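Local coordinates for protein alpha-rhamnosidase (Dictyoglomus thermophilum, PDB 6I60) that probably hydrolyses terminal non-reducing alpha-L-rhamnose residues from alpha-L-rhamnosides, at residues Y608-G611 with D612-Q615; A763-Y766 with I767-L771. All coordinates share one frame; numbering follows the deposited sequence.

Interaction 1. Residues Y608-G611 with D612-Q615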
loop_
_atom_site.group_PDB
_atom_site.type_symbol
_atom_site.label_atom_id
_atom_site.label_comp_id
_atom_site.label_asym_id
_atom_site.label_seq_id
_atom_site.Cartn_x
_atom_site.Cartn_y
_atom_site.Cartn_z
ATOM N N TYR A 608 1.483 -0.817 -27.516
ATOM C CA TYR A 608 2.125 -0.412 -26.275
ATOM C C TYR A 608 2.185 1.106 -26.249
ATOM O O TYR A 608 2.288 1.754 -27.293
ATOM C CB TYR A 608 3.530 -1.010 -26.134
ATOM C CG TYR A 608 4.600 -0.264 -26.897
ATOM C CD1 TYR A 608 4.800 -0.495 -28.251
ATOM C CD2 TYR A 608 5.415 0.668 -26.264
ATOM C CE1 TYR A 608 5.777 0.182 -28.957
ATOM C CE2 TYR A 608 6.396 1.352 -26.963
ATOM C CZ TYR A 608 6.572 1.103 -28.309
ATOM O OH TYR A 608 7.546 1.777 -29.012
ATOM N N LYS A 609 2.113 1.661 -25.046
ATOM C CA LYS A 609 2.213 3.101 -24.846
ATOM C C LYS A 609 3.457 3.512 -24.080
ATOM O O LYS A 609 4.137 4.459 -24.478
ATOM C CB LYS A 609 0.973 3.617 -24.107
ATOM C CG LYS A 609 -0.326 3.395 -24.861
ATOM C CD LYS A 609 -1.517 3.866 -24.052
ATOM C CE LYS A 609 -1.921 2.830 -23.020
ATOM N NZ LYS A 609 -3.351 2.966 -22.631
ATOM N N TYR A 610 3.779 2.807 -22.999
ATOM C CA TYR A 610 4.903 3.147 -22.140
ATOM C C TYR A 610 6.065 2.174 -22.268
ATOM O O TYR A 610 7.201 2.598 -22.501
ATOM C CB TYR A 610 4.435 3.219 -20.680
ATOM C CG TYR A 610 3.073 3.853 -20.517
ATOM C CD1 TYR A 610 2.013 3.141 -19.970
ATOM C CD2 TYR A 610 2.845 5.164 -20.916
ATOM C CE1 TYR A 610 0.765 3.716 -19.824
ATOM C CE2 TYR A 610 1.600 5.749 -20.773
ATOM C CZ TYR A 610 0.565 5.020 -20.227
ATOM O OH TYR A 610 -0.676 5.596 -20.084
ATOM N N GLY A 611 5.808 0.875 -22.128
ATOM C CA GLY A 611 6.886 -0.097 -22.206
ATOM C C GLY A 611 7.880 0.097 -21.080
ATOM O O GLY A 611 7.515 0.405 -19.941
ATOM N N ASP A 612 9.162 -0.083 -21.399
ATOM C CA ASP A 612 10.245 0.174 -20.448
ATOM C C ASP A 612 10.331 1.682 -20.223
ATOM O O ASP A 612 11.138 2.394 -20.823
ATOM C CB ASP A 612 11.561 -0.397 -20.960
ATOM C CG ASP A 612 12.488 -0.824 -19.840
ATOM O OD1 ASP A 612 12.015 -0.973 -18.694
ATOM O OD2 ASP A 612 13.693 -1.011 -20.108
ATOM N N TRP A 613 9.470 2.168 -19.332
ATOM C CA TRP A 613 9.338 3.599 -19.090
ATOM C C TRP A 613 10.587 4.161 -18.419
ATOM O O TRP A 613 11.069 3.616 -17.419
ATOM C CB TRP A 613 8.111 3.859 -18.216
ATOM C CG TRP A 613 7.561 5.252 -18.284
ATOM C CD1 TRP A 613 7.406 6.120 -17.242
ATOM C CD2 TRP A 613 7.068 5.927 -19.446
ATOM N NE1 TRP A 613 6.854 7.298 -17.685
ATOM C CE2 TRP A 613 6.637 7.205 -19.034
ATOM C CE3 TRP A 613 6.954 5.580 -20.793
ATOM C CZ2 TRP A 613 6.097 8.132 -19.922
ATOM C CZ3 TRP A 613 6.417 6.500 -21.672
ATOM C CH2 TRP A 613 5.995 7.760 -21.234
ATOM N N CYS A 614 11.110 5.250 -18.983
ATOM C CA CYS A 614 12.182 6.042 -18.381
ATOM C C CYS A 614 13.478 5.240 -18.246
ATOM O O CYS A 614 13.995 5.013 -17.149
ATOM C CB CYS A 614 11.743 6.615 -17.030
ATOM S SG CYS A 614 10.450 7.856 -17.175
ATOM N N GLN A 615 14.000 4.814 -19.392
ATOM C CA GLN A 615 15.364 4.327 -19.447
ATOM C C GLN A 615 16.318 5.515 -19.322
ATOM O O GLN A 615 15.920 6.661 -19.539
ATOM C CB GLN A 615 15.608 3.571 -20.751
ATOM C CG GLN A 615 14.556 2.518 -21.069
ATOM C CD GLN A 615 14.868 1.745 -22.339
ATOM O OE1 GLN A 615 15.419 2.292 -23.295
ATOM N NE2 GLN A 615 14.516 0.464 -22.352
#

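Interaction 2. Residues A763-Y766 with I767-L771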
loop_
_atom_site.group_PDB
_atom_site.type_symbol
_atom_site.label_atom_id
_atom_site.label_comp_id
_atom_site.label_asym_id
_atom_site.label_seq_id
_atom_site.Cartn_x
_atom_site.Cartn_y
_atom_site.Cartn_z
ATOM N N ALA A 763 12.243 -3.303 -16.687
ATOM C CA ALA A 763 13.377 -4.217 -16.683
ATOM C C ALA A 763 14.241 -4.088 -15.434
ATOM O O ALA A 763 14.943 -5.044 -15.086
ATOM C CB ALA A 763 14.231 -4.001 -17.932
ATOM N N THR A 764 14.214 -2.937 -14.754
ATOM C CA THR A 764 14.951 -2.815 -13.500
ATOM C C THR A 764 14.396 -3.755 -12.440
ATOM O O THR A 764 15.143 -4.228 -11.576
ATOM C CB THR A 764 14.917 -1.373 -12.993
ATOM O OG1 THR A 764 15.226 -0.478 -14.067
ATOM C CG2 THR A 764 15.928 -1.174 -11.874
ATOM N N ARG A 765 13.094 -4.041 -12.496
ATOM C CA ARG A 765 12.477 -4.959 -11.548
ATOM C C ARG A 765 12.946 -6.398 -11.740
ATOM O O ARG A 765 12.870 -7.194 -10.796
ATOM C CB ARG A 765 10.952 -4.876 -11.672
ATOM C CG ARG A 765 10.181 -5.599 -10.579
ATOM C CD ARG A 765 9.354 -6.735 -11.157
ATOM N NE ARG A 765 8.810 -7.611 -10.123
ATOM C CZ ARG A 765 9.449 -8.662 -9.620
ATOM N NH1 ARG A 765 10.666 -8.969 -10.050
ATOM N NH2 ARG A 765 8.873 -9.405 -8.684
ATOM N N TYR A 766 13.443 -6.750 -12.929
ATOM C CA TYR A 766 13.838 -8.120 -13.222
ATOM C C TYR A 766 15.338 -8.318 -13.388
ATOM O O TYR A 766 15.799 -9.460 -13.306
ATOM C CB TYR A 766 13.146 -8.617 -14.501
ATOM C CG TYR A 766 11.638 -8.500 -14.493
ATOM C CD1 TYR A 766 10.861 -9.326 -13.690
ATOM C CD2 TYR A 766 10.989 -7.571 -15.297
ATOM C CE1 TYR A 766 9.480 -9.226 -13.684
ATOM C CE2 TYR A 766 9.610 -7.463 -15.298
ATOM C CZ TYR A 766 8.860 -8.292 -14.490
ATOM O OH TYR A 766 7.488 -8.188 -14.487
ATOM N N ILE A 767 16.106 -7.250 -13.615
ATOM C CA ILE A 767 17.507 -7.416 -13.992
ATOM C C ILE A 767 18.324 -7.980 -12.834
ATOM O O ILE A 767 19.207 -8.821 -13.037
ATOM C CB ILE A 767 18.088 -6.085 -14.504
ATOM C CG1 ILE A 767 19.559 -6.259 -14.889
ATOM C CG2 ILE A 767 17.925 -4.987 -13.465
ATOM C CD1 ILE A 767 19.987 -5.405 -16.061
ATOM N N PHE A 768 18.045 -7.542 -11.603
ATOM C CA PHE A 768 18.836 -8.011 -10.469
ATOM C C PHE A 768 18.585 -9.487 -10.191
ATOM O O PHE A 768 19.516 -10.226 -9.851
ATOM C CB PHE A 768 18.530 -7.171 -9.230
ATOM C CG PHE A 768 18.957 -5.741 -9.353
ATOM C CD1 PHE A 768 20.277 -5.381 -9.156
ATOM C CD2 PHE A 768 18.039 -4.758 -9.675
ATOM C CE1 PHE A 768 20.675 -4.064 -9.274
ATOM C CE2 PHE A 768 18.429 -3.440 -9.793
ATOM C CZ PHE A 768 19.749 -3.092 -9.592
ATOM N N ASP A 769 17.335 -9.934 -10.333
ATOM C CA ASP A 769 17.024 -11.342 -10.117
ATOM C C ASP A 769 17.571 -12.221 -11.236
ATOM O O ASP A 769 17.919 -13.382 -10.994
ATOM C CB ASP A 769 15.513 -11.531 -9.981
ATOM C CG ASP A 769 14.975 -10.999 -8.666
ATOM O OD1 ASP A 769 15.597 -11.264 -7.615
ATOM O OD2 ASP A 769 13.926 -10.320 -8.680
ATOM N N VAL A 770 17.655 -11.694 -12.459
ATOM C CA VAL A 770 18.165 -12.486 -13.574
ATOM C C VAL A 770 19.642 -12.808 -13.367
ATOM O O VAL A 770 20.066 -13.962 -13.500
ATOM C CB VAL A 770 17.925 -11.758 -14.911
ATOM C CG1 VAL A 770 18.883 -12.272 -15.976
ATOM C CG2 VAL A 770 16.484 -11.937 -15.365
ATOM N N LEU A 771 20.446 -11.794 -13.032
ATOM C CA LEU A 771 21.865 -12.037 -12.786
ATOM C C LEU A 771 22.082 -12.918 -11.563
ATOM O O LEU A 771 23.012 -13.732 -11.545
ATOM C CB LEU A 771 22.612 -10.712 -12.619
ATOM C CG LEU A 771 22.241 -9.566 -13.563
ATOM C CD1 LEU A 771 22.777 -8.243 -13.036
ATOM C CD2 LEU A 771 22.746 -9.833 -14.970
HETATM O O HOH W 1 11.431 -11.806 -8.440
#

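Interaction 1. Residues Y608-G611 with D612-Q615
The ring of Y610 sets its CD2 edge over one face of the W613 indole, offset toward the rim, in a T-shaped (edge-to-face) pair. The contact closes round a tight bend centred on D612, an inverse gamma turn, in the loop between helices 586-599 and 626-648 of the six-hairpin catalytic domain. The Y610 ring and the six-membered ring of W613 have centroids 5.3 Å apart, with their planes at 79°. CD2 of Y610 lies 3.9 Å from W613 CZ3, while nearer the backbone Y610 CB packs 3.5 Å from W613 CE3. With CG opposite the backbone N (chi1 -159°), and the indole turned about CB-CG, the benzo half of W613 faces Y610. The turn is closed by W613 N, which donates to G611 O over 2.7 Å; at 116° this bond is weak. G611 takes a positive phi as the chain enters the bend, a conformation that favours glycine.

Each end of the aromatic pair has a further neighbour. K609 CB lies over the centre of one face of the Y610 ring, 3.9 Å above its plane, and the Y610 hydroxyl is hydrogen-bonded to D546, whose carboxylate also forms a salt bridge with K609; K609 NZ donates as well to the carbonyl oxygen of P556. The side chain of W613 comes within about 3 Å, between nearest atoms, of a triethylene glycol probably left from crystallisation, a kind of molecule that often marks a pocket. On the same benzo rim, the carbonyl oxygen Y610 O lies near the ring plane, 3.4 Å from W613 CE3.

Interaction 2. Residues A763-Y766 with I767-L771
The F768 ring turns an edge to the helix backbone, with T764 O near its plane, 3.5 Å from F768 CD2. The Y766 ring carries R765 CD over one face, offset toward the rim and 3.5 Å above the plane, and the R765 guanidinium has a water in its plane at the edge. These side chains belong to consecutive turns of helix 761-773, a buried helix of the six-hairpin catalytic domain, and the main contacts follow its i to i+4 spacing.

T764 and F768 run side by side in the same direction, the methyl CG2 of T764 resting 4.0 Å from F768 CE2. One residue further on, R765 and D769 form a long salt bridge, R765 NH1 to D769 OD2 at 3.8 Å, their flat groups inclined by 52°. The water spans this gap: it donates to D769 OD2 over 2.9 Å and accepts a weak bond from R765 NH1. A bend at chi2 (-117°) brings CD of R765 over the rim of the Y766 ring, from where the guanidinium reaches toward D769. Both charged groups have stronger partners elsewhere, R765 NH2 in Y571 and E515, and D769 OD1 in R832, so the pair belongs to a wider buried polar network.

Along the backbone, A763 O accepts a weak bond from I767 N over 2.9 Å and also one from Y766 N, so this carbonyl is shared between i+3 and i+4 donors and the helix is weakly bonded here. The next bond is better formed: V770 N meets Y766 O at 3.0 Å and 146°, with the methyl CG2 of V770 packed against that same carbonyl oxygen.

How the interactions relate
Interactions 1 and 2 lie in series along one catalytic domain, their centres about 16 Å apart, and meet where the loop 608-615 reaches the start of helix 761-773. D612 OD1 probably accepts a hydrogen bond from A763 N, 3.1 Å away, and W613 is joined through its backbone to I761. Interaction 1 is partly buried and irregular: an aromatic pair and one weak turn bond, with neighbouring side chains reaching D546. Interaction 2 is wholly buried; the i to i+4 spacing of the helix, weakly bonded at 763-766, brings together backbone bonds, a methyl-ring contact and a water-bridged charge pair, and helices 722-729, 738-750 and 777-784 pack around it.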